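Local coordinates for protein hydrogenase maturation protease (Wolinella succinogenes, PDB 3PU6) that probably acts as an endopeptidase that processes and so activates hydrogenase enzymes during their maturation, at residues R26-E29 with E30-E34; S113-L116 with E117-L120; K142-D145 with G146-K149. All blocks are in the same frame, centred on the assembly; numbering follows the deposited sequence.

Each interaction is local, made within one continuous run of chain, so none closes a long loop and none nests in or crosses another. Interaction 1 comes first, at the C-terminal end of helix 20-31, where the chain turns toward strand 35-41. Interaction 2 follows at the exit of strand 106-114, and interaction 3 lies in the last turns of helix 128-147, at the end of the modelled chain. Interactions 1 and 3 meet on one side of the fold, where Q31 is hydrogen-bonded to K142 and M32 packs against that lysine, tying the two helices together. Interaction 2 is remote, with its centre about 26 Å and about 29 Å from those of interactions 1 and 3.

Interaction 1 of 3, residues R26-E29 with E30-E34; sequences RLVE and EQMPE
V28 and M32 meet at the C-terminal end of helix 20-31, the connecting helix of a beta-alpha-beta unit whose strands are 5-10 and 35-41. M32, a selenomethionine, is the first residue to leave helical backbone angles, yet its N still donates to V28 O at 2.7 Å. This bond is bent, with an N-H...O angle of 131°. One residue earlier the helix is regular: Q31 N reaches L27 O at 2.8 Å in an almost straight bond. E30 N closes the preceding turn on R26 O over 3.2 Å.

The apolar part of the contact is small. V28 CG1 lies anti to the backbone N (chi1 168°), which turns this methyl toward the end of the helix, where it meets M32 CB at 3.8 Å. M32 CB also lies against V28 O, and from there the side chain bends at chi3 (66°) as it runs on toward K142 of helix 128-147. V28 itself packs on W35 and V37. On the outer side, the extended chain of E30 passes alongside R26 O, its CG 3.5 Å from that oxygen. The two charged ends do not pair: R26 NE and E30 OE2 are 7.0 Å apart, and R26 instead makes a salt bridge to E13, while Q31 bonds to K142.

Backbone bonds therefore hold this helix end, and the side chains divide by chemistry: V28 faces the sheet and M32 the neighbouring helix, whereas the carboxylates of E29 and E30, in the last turn, probably lie in a mildly unfavourable field and depend on solvent.

Interaction 2 of 3, residues S113-L116 with E117-L120; sequences SVLL and ENVL
A water bridges L115 and N118: it accepts from L115 N at 2.6 Å and donates only weakly to N118 OD1, at 3.3 Å. N118 also binds L115 directly, its N donating to L115 O over 2.8 Å. Its side chain runs beside that of L115, both pointing the same way, with OD1 lying 3.6 Å from L115 CB. One residue on, the pattern repeats, V119 N donating to L116 O at 3.1 Å.

V119 packs on V114 through one methyl and on L116 through the other. With CG1 anti to the carbonyl carbon (chi1 -48°), this methyl meets V114 CG2 at 3.9 Å, and the two valines cross at about a right angle. The other methyl, CG2, lies beside L116 O and faces L116 CD1 at 4.1 Å. L120 CG approaches the same oxygen from the other side of the carbonyl plane. Cutting V119 back to an alanine would remove both methyls and would probably open a gap between V114 and L116.

V114 lies against A64 and S66 of strand 58-66, while N118 and V119 touch D17 and D18. The two successive i to i+3 bonds are typical of a short 3-10 turn, which here carries the chain out of strand 106-114.

Interaction 3 of 3, residues K142-D145 with G146-K149; sequences KELD and GMLK
L148 folds back over the preceding turn of helix 128-147 and packs on L144. Its CB sits 3.6 Å from both L144 O and D145 O. CG, anti to the carbonyl carbon (chi1 -72°), continues across L144 O at 3.4 Å. At the tip CD1 stays near that oxygen and meets L144 CG at 3.9 Å. L144, its CG anti to the backbone N (chi1 169°), also brings CD1 to CE of M147, a selenomethionine, at 4.0 Å. The leucines lie at an angle to one another, and both reach strand 58-66, L144 on V60 and L148 on V58.

The backbone beneath is helical: G146 N donates to K142 O, M147 N to E143 O and L148 N to L144 O, the last at 3.0 Å. K149 N then turns to G146 O at 3.1 Å, an i to i+3 bond. The extended K149 side chain runs alongside D145 O, CG and CD being equally near, and brings NZ to 3.9 Å from D145 OD2. This salt bridge is long, and the position of OD2 is less certain. D145 OD1 has a weak hydrogen bond from W35 NE1 and a long, weak ion pair with K5.

The last turn thus has an apolar side against the sheet and a polar one where two lysines lie at long range from the carboxylate of the buried D145, which may help to keep it ionised, though the uncertain place of OD2 limits that reading.

Interaction 1 of 3, residues R26-E29 with E30-E34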
ATOM      1  N   ARG A  26       4.000   7.540  -5.044  1.00 37.09           N
ATOM      2  CA  ARG A  26       4.448   8.522  -6.002  1.00 37.79           C
ATOM      3  C   ARG A  26       4.969   7.876  -7.269  1.00 39.77           C
ATOM      4  O   ARG A  26       4.893   8.471  -8.338  1.00 41.69           O
ATOM      5  CB  ARG A  26       5.536   9.388  -5.390  1.00 38.47           C
ATOM      6  CG  ARG A  26       5.033  10.257  -4.280  1.00 38.75           C
ATOM      7  CD  ARG A  26       6.097  11.206  -3.770  1.00 40.91           C
ATOM      8  NE  ARG A  26       5.512  12.163  -2.831  1.00 44.57           N
ATOM      9  CZ  ARG A  26       5.616  12.085  -1.505  1.00 43.39           C
ATOM     10  NH1 ARG A  26       6.305  11.096  -0.947  1.00 40.26           N
ATOM     11  NH2 ARG A  26       5.037  13.003  -0.738  1.00 43.60           N
ATOM     12  N   LEU A  27       5.515   6.669  -7.150  1.00 39.39           N
ATOM     13  CA  LEU A  27       6.061   5.977  -8.316  1.00 40.41           C
ATOM     14  C   LEU A  27       4.942   5.515  -9.234  1.00 40.62           C
ATOM     15  O   LEU A  27       5.011   5.698 -10.446  1.00 41.24           O
ATOM     16  CB  LEU A  27       6.947   4.797  -7.911  1.00 38.66           C
ATOM     17  CG  LEU A  27       8.184   5.149  -7.084  1.00 39.43           C
ATOM     18  CD1 LEU A  27       8.939   3.882  -6.653  1.00 35.72           C
ATOM     19  CD2 LEU A  27       9.081   6.096  -7.850  1.00 37.49           C
ATOM     20  N   VAL A  28       3.908   4.928  -8.639  1.00 40.18           N
ATOM     21  CA  VAL A  28       2.770   4.419  -9.394  1.00 42.07           C
ATOM     22  C   VAL A  28       2.072   5.590 -10.070  1.00 43.07           C
ATOM     23  O   VAL A  28       1.586   5.495 -11.195  1.00 43.39           O
ATOM     24  CB  VAL A  28       1.782   3.638  -8.473  1.00 39.30           C
ATOM     25  CG1 VAL A  28       0.461   3.350  -9.182  1.00 39.97           C
ATOM     26  CG2 VAL A  28       2.417   2.351  -7.992  1.00 37.64           C
ATOM     27  N   GLU A  29       2.046   6.705  -9.356  1.00 42.88           N
ATOM     28  CA  GLU A  29       1.413   7.921  -9.815  1.00 41.71           C
ATOM     29  C   GLU A  29       2.066   8.391 -11.111  1.00 44.63           C
ATOM     30  O   GLU A  29       1.370   8.765 -12.056  1.00 44.57           O
ATOM     31  CB  GLU A  29       1.574   8.989  -8.747  1.00 40.43           C
ATOM     32  CG  GLU A  29       0.303   9.706  -8.420  1.00 41.62           C
ATOM     33  CD  GLU A  29       0.547  10.903  -7.560  1.00 44.89           C
ATOM     34  OE1 GLU A  29       1.720  11.123  -7.164  1.00 45.10           O
ATOM     35  OE2 GLU A  29      -0.433  11.625  -7.290  1.00 48.11           O
ATOM     36  N   GLU A  30       3.401   8.376 -11.128  1.00 44.44           N
ATOM     37  CA  GLU A  30       4.198   8.722 -12.300  1.00 45.61           C
ATOM     38  C   GLU A  30       4.076   7.685 -13.397  1.00 45.76           C
ATOM     39  O   GLU A  30       3.677   7.993 -14.509  1.00 48.18           O
ATOM     40  CB  GLU A  30       5.677   8.843 -11.940  1.00 45.24           C
ATOM     41  CG  GLU A  30       6.037  10.132 -11.255  1.00 52.23           C
ATOM     42  CD  GLU A  30       7.279   9.994 -10.381  1.00 56.67           C
ATOM     43  OE1 GLU A  30       8.100   9.084 -10.656  1.00 54.63           O
ATOM     44  OE2 GLU A  30       7.431  10.793  -9.420  1.00 59.11           O
ATOM     45  N   GLN A  31       4.437   6.450 -13.087  1.00 45.53           N
ATOM     46  CA  GLN A  31       4.548   5.426 -14.115  1.00 45.70           C
ATOM     47  C   GLN A  31       3.232   4.788 -14.556  1.00 47.40           C
ATOM     48  O   GLN A  31       3.156   4.207 -15.639  1.00 49.74           O
ATOM     49  CB  GLN A  31       5.500   4.344 -13.649  1.00 44.99           C
ATOM     50  CG  GLN A  31       6.833   4.877 -13.188  1.00 45.09           C
ATOM     51  CD  GLN A  31       7.857   3.779 -13.075  1.00 46.79           C
ATOM     52  OE1 GLN A  31       7.626   2.650 -13.531  1.00 46.62           O
ATOM     53  NE2 GLN A  31       9.002   4.095 -12.475  1.00 45.33           N
HETATM   54  N   MSE A  32       2.195   4.905 -13.731  1.00 47.80           N
HETATM   55  CA  MSE A  32       1.012   4.070 -13.902  1.00 46.52           C
HETATM   56  C   MSE A  32      -0.302   4.813 -13.805  1.00 46.15           C
HETATM   57  O   MSE A  32      -1.093   4.561 -12.899  1.00 46.88           O
HETATM   58  CB  MSE A  32       1.048   2.936 -12.887  1.00 45.96           C
HETATM   59  CG  MSE A  32       2.405   2.235 -12.890  1.00 49.40           C
HETATM   60 SE   MSE A  32       2.413   0.428 -12.175  1.00 72.54          SE
HETATM   61  CE  MSE A  32       1.316  -0.476 -13.511  1.00 44.07           C
ATOM     62  N   PRO A  33      -0.551   5.702 -14.772  1.00 47.31           N
ATOM     63  CA  PRO A  33      -1.703   6.609 -14.849  1.00 46.27           C
ATOM     64  C   PRO A  33      -3.065   5.912 -14.759  1.00 46.49           C
ATOM     65  O   PRO A  33      -4.026   6.535 -14.316  1.00 46.39           O
ATOM     66  CB  PRO A  33      -1.533   7.257 -16.224  1.00 47.92           C
ATOM     67  CG  PRO A  33      -0.069   7.139 -16.519  1.00 47.76           C
ATOM     68  CD  PRO A  33       0.323   5.820 -15.952  1.00 47.67           C
ATOM     69  N   GLU A  34      -3.157   4.656 -15.181  1.00 46.32           N
ATOM     70  CA  GLU A  34      -4.415   3.919 -15.071  1.00 46.93           C
ATOM     71  C   GLU A  34      -4.768   3.570 -13.621  1.00 45.46           C
ATOM     72  O   GLU A  34      -5.906   3.184 -13.310  1.00 43.39           O
ATOM     73  CB  GLU A  34      -4.361   2.653 -15.911  1.00 49.43           C
ATOM     74  CG  GLU A  34      -4.491   2.908 -17.388  1.00 52.33           C
ATOM     75  CD  GLU A  34      -4.697   1.628 -18.167  1.00 59.92           C
ATOM     76  OE1 GLU A  34      -4.893   0.570 -17.521  1.00 58.16           O
ATOM     77  OE2 GLU A  34      -4.659   1.677 -19.419  1.00 65.13           O
TER

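Interaction 2 of 3, residues S113-L116 with E117-L120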
ATOM      1  N   SER A 113       8.751  -4.486   4.301  1.00 29.45           N
ATOM      2  CA  SER A 113       9.351  -4.578   5.612  1.00 30.39           C
ATOM      3  C   SER A 113      10.437  -3.525   5.736  1.00 29.42           C
ATOM      4  O   SER A 113      11.184  -3.286   4.780  1.00 26.87           O
ATOM      5  CB  SER A 113       9.861  -5.994   5.908  1.00 30.20           C
ATOM      6  OG  SER A 113      10.900  -6.383   5.034  1.00 35.00           O
ATOM      7  N   VAL A 114      10.475  -2.865   6.900  1.00 28.45           N
ATOM      8  CA  VAL A 114      11.479  -1.842   7.181  1.00 28.35           C
ATOM      9  C   VAL A 114      12.153  -2.146   8.499  1.00 27.98           C
ATOM     10  O   VAL A 114      11.587  -2.813   9.327  1.00 29.89           O
ATOM     11  CB  VAL A 114      10.896  -0.391   7.161  1.00 29.08           C
ATOM     12  CG1 VAL A 114      10.564   0.047   5.735  1.00 28.27           C
ATOM     13  CG2 VAL A 114       9.669  -0.277   8.019  1.00 29.01           C
ATOM     14  N   LEU A 115      13.381  -1.681   8.668  1.00 28.95           N
ATOM     15  CA  LEU A 115      14.073  -1.755   9.949  1.00 30.50           C
ATOM     16  C   LEU A 115      13.463  -0.789  10.972  1.00 31.80           C
ATOM     17  O   LEU A 115      13.353   0.416  10.733  1.00 30.60           O
ATOM     18  CB  LEU A 115      15.565  -1.463   9.765  1.00 31.86           C
ATOM     19  CG  LEU A 115      16.319  -2.494   8.909  1.00 32.29           C
ATOM     20  CD1 LEU A 115      17.774  -2.139   8.735  1.00 33.19           C
ATOM     21  CD2 LEU A 115      16.223  -3.861   9.512  1.00 30.33           C
ATOM     22  N   LEU A 116      13.088  -1.343  12.120  1.00 33.86           N
ATOM     23  CA  LEU A 116      12.506  -0.595  13.227  1.00 32.56           C
ATOM     24  C   LEU A 116      13.352   0.599  13.685  1.00 32.52           C
ATOM     25  O   LEU A 116      12.821   1.625  14.095  1.00 32.22           O
ATOM     26  CB  LEU A 116      12.262  -1.541  14.398  1.00 34.17           C
ATOM     27  CG  LEU A 116      11.821  -0.911  15.724  1.00 33.99           C
ATOM     28  CD1 LEU A 116      10.353  -0.518  15.729  1.00 30.60           C
ATOM     29  CD2 LEU A 116      12.124  -1.868  16.866  1.00 36.07           C
ATOM     30  N   GLU A 117      14.669   0.468  13.623  1.00 33.72           N
ATOM     31  CA  GLU A 117      15.546   1.566  14.006  1.00 33.65           C
ATOM     32  C   GLU A 117      15.327   2.752  13.083  1.00 34.65           C
ATOM     33  O   GLU A 117      15.551   3.907  13.470  1.00 36.85           O
ATOM     34  CB  GLU A 117      17.000   1.128  13.920  1.00 34.54           C
ATOM     35  CG  GLU A 117      17.477   0.998  12.505  1.00 36.10           C
ATOM     36  CD  GLU A 117      18.567  -0.041  12.321  1.00 39.16           C
ATOM     37  OE1 GLU A 117      18.419  -1.180  12.829  1.00 39.71           O
ATOM     38  OE2 GLU A 117      19.560   0.284  11.632  1.00 40.75           O
ATOM     39  N   ASN A 118      14.880   2.465  11.861  1.00 33.17           N
ATOM     40  CA  ASN A 118      14.644   3.507  10.870  1.00 32.67           C
ATOM     41  C   ASN A 118      13.268   4.194  10.949  1.00 31.35           C
ATOM     42  O   ASN A 118      13.002   5.144  10.207  1.00 29.78           O
ATOM     43  CB  ASN A 118      14.897   2.962   9.468  1.00 32.06           C
ATOM     44  CG  ASN A 118      16.371   2.714   9.191  1.00 32.54           C
ATOM     45  OD1 ASN A 118      16.727   1.749   8.524  1.00 33.39           O
ATOM     46  ND2 ASN A 118      17.231   3.576   9.705  1.00 32.52           N
ATOM     47  N   VAL A 119      12.405   3.731  11.848  1.00 29.94           N
ATOM     48  CA  VAL A 119      11.105   4.369  12.013  1.00 30.95           C
ATOM     49  C   VAL A 119      10.888   5.026  13.392  1.00 31.37           C
ATOM     50  O   VAL A 119       9.793   5.513  13.684  1.00 30.80           O
ATOM     51  CB  VAL A 119       9.967   3.380  11.747  1.00 29.73           C
ATOM     52  CG1 VAL A 119      10.229   2.642  10.486  1.00 30.11           C
ATOM     53  CG2 VAL A 119       9.835   2.401  12.891  1.00 31.18           C
ATOM     54  N   LEU A 120      11.929   5.043  14.225  1.00 31.87           N
ATOM     55  CA  LEU A 120      11.801   5.464  15.621  1.00 31.03           C
ATOM     56  C   LEU A 120      12.127   6.924  15.834  1.00 32.75           C
ATOM     57  O   LEU A 120      12.002   7.427  16.930  1.00 33.88           O
ATOM     58  CB  LEU A 120      12.745   4.673  16.511  1.00 32.70           C
ATOM     59  CG  LEU A 120      12.486   3.213  16.866  1.00 32.98           C
ATOM     60  CD1 LEU A 120      13.761   2.657  17.456  1.00 32.24           C
ATOM     61  CD2 LEU A 120      11.318   3.075  17.845  1.00 31.48           C
TER
HETATM   62  O   HOH W   1      14.526  -0.128   6.932  1.00 29.24           O

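Interaction 3 of 3, residues K142-D145 with G146-K149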
ATOM      1  N   LYS A 142       3.404  -3.534 -10.909  1.00 36.40           N
ATOM      2  CA  LYS A 142       3.457  -3.709 -12.345  1.00 37.59           C
ATOM      3  C   LYS A 142       3.143  -5.155 -12.720  1.00 37.47           C
ATOM      4  O   LYS A 142       2.479  -5.402 -13.726  1.00 37.91           O
ATOM      5  CB  LYS A 142       4.827  -3.309 -12.877  1.00 38.06           C
ATOM      6  CG  LYS A 142       5.114  -1.827 -12.823  1.00 39.02           C
ATOM      7  CD  LYS A 142       6.560  -1.564 -13.191  1.00 40.55           C
ATOM      8  CE  LYS A 142       6.785  -0.140 -13.679  1.00 43.24           C
ATOM      9  NZ  LYS A 142       8.248   0.165 -13.837  1.00 42.74           N
ATOM     10  N   GLU A 143       3.605  -6.110 -11.910  1.00 36.83           N
ATOM     11  CA  GLU A 143       3.325  -7.528 -12.173  1.00 36.59           C
ATOM     12  C   GLU A 143       1.842  -7.802 -11.987  1.00 36.28           C
ATOM     13  O   GLU A 143       1.225  -8.514 -12.786  1.00 36.81           O
ATOM     14  CB  GLU A 143       4.169  -8.449 -11.279  1.00 36.68           C
ATOM     15  CG  GLU A 143       5.680  -8.287 -11.478  1.00 38.27           C
ATOM     16  CD  GLU A 143       6.521  -8.857 -10.330  1.00 40.41           C
ATOM     17  OE1 GLU A 143       6.078  -9.843  -9.689  1.00 38.13           O
ATOM     18  OE2 GLU A 143       7.630  -8.310 -10.083  1.00 41.42           O
ATOM     19  N   LEU A 144       1.270  -7.213 -10.941  1.00 35.95           N
ATOM     20  CA  LEU A 144      -0.152  -7.372 -10.654  1.00 35.83           C
ATOM     21  C   LEU A 144      -1.000  -6.770 -11.759  1.00 34.93           C
ATOM     22  O   LEU A 144      -2.025  -7.321 -12.148  1.00 34.20           O
ATOM     23  CB  LEU A 144      -0.502  -6.710  -9.332  1.00 35.48           C
ATOM     24  CG  LEU A 144      -2.008  -6.620  -9.128  1.00 35.19           C
ATOM     25  CD1 LEU A 144      -2.603  -8.017  -9.007  1.00 34.04           C
ATOM     26  CD2 LEU A 144      -2.335  -5.748  -7.928  1.00 35.05           C
ATOM     27  N   ASP A 145      -0.544  -5.626 -12.253  1.00 35.97           N
ATOM     28  CA  ASP A 145      -1.200  -4.909 -13.333  1.00 36.32           C
ATOM     29  C   ASP A 145      -1.332  -5.770 -14.578  1.00 38.68           C
ATOM     30  O   ASP A 145      -2.398  -5.829 -15.198  1.00 39.42           O
ATOM     31  CB  ASP A 145      -0.400  -3.674 -13.678  1.00 36.44           C
ATOM     32  CG  ASP A 145      -1.203  -2.682 -14.448  1.00 40.50           C
ATOM     33  OD1 ASP A 145      -2.444  -2.711 -14.351  1.00 42.31           O
ATOM     34  OD2 ASP A 145      -0.595  -1.867 -15.153  1.00 44.48           O
ATOM     35  N   GLY A 146      -0.228  -6.430 -14.932  1.00 38.56           N
ATOM     36  CA  GLY A 146      -0.180  -7.361 -16.040  1.00 37.24           C
ATOM     37  C   GLY A 146      -1.101  -8.540 -15.843  1.00 38.16           C
ATOM     38  O   GLY A 146      -1.821  -8.942 -16.755  1.00 40.23           O
HETATM   39  N   MSE A 147      -1.092  -9.105 -14.648  1.00 35.82           N
HETATM   40  CA  MSE A 147      -2.006 -10.195 -14.381  1.00 36.75           C
HETATM   41  C   MSE A 147      -3.452  -9.777 -14.605  1.00 39.37           C
HETATM   42  O   MSE A 147      -4.234 -10.526 -15.185  1.00 39.64           O
HETATM   43  CB  MSE A 147      -1.832 -10.709 -12.966  1.00 36.56           C
HETATM   44  CG  MSE A 147      -2.781 -11.819 -12.636  1.00 39.13           C
HETATM   45 SE   MSE A 147      -3.012 -12.002 -10.718  1.00 55.71          SE
HETATM   46  CE  MSE A 147      -4.721 -11.032 -10.536  1.00 45.61           C
ATOM     47  N   LEU A 148      -3.802  -8.574 -14.148  1.00 40.16           N
ATOM     48  CA  LEU A 148      -5.172  -8.067 -14.276  1.00 39.61           C
ATOM     49  C   LEU A 148      -5.656  -7.886 -15.714  1.00 41.01           C
ATOM     50  O   LEU A 148      -6.827  -7.597 -15.933  1.00 44.25           O
ATOM     51  CB  LEU A 148      -5.363  -6.774 -13.481  1.00 39.46           C
ATOM     52  CG  LEU A 148      -5.390  -6.940 -11.957  1.00 37.55           C
ATOM     53  CD1 LEU A 148      -5.130  -5.607 -11.288  1.00 36.12           C
ATOM     54  CD2 LEU A 148      -6.687  -7.554 -11.469  1.00 35.32           C
ATOM     55  N   LYS A 149      -4.768  -8.080 -16.691  1.00 42.90           N
ATOM     56  CA  LYS A 149      -5.148  -8.082 -18.107  1.00 40.81           C
ATOM     57  C   LYS A 149      -5.068  -9.482 -18.753  1.00 42.43           C
ATOM     58  O   LYS A 149      -4.537 -10.453 -18.181  1.00 40.97           O
ATOM     59  CB  LYS A 149      -4.280  -7.085 -18.874  1.00 40.59           C
ATOM     60  CG  LYS A 149      -4.377  -5.662 -18.355  1.00 39.78           C
ATOM     61  CD  LYS A 149      -3.130  -4.841 -18.669  1.00 39.69           C
ATOM     62  CE  LYS A 149      -3.389  -3.373 -18.336  1.00 46.85           C
ATOM     63  NZ  LYS A 149      -2.248  -2.457 -18.652  1.00 51.18           N
TER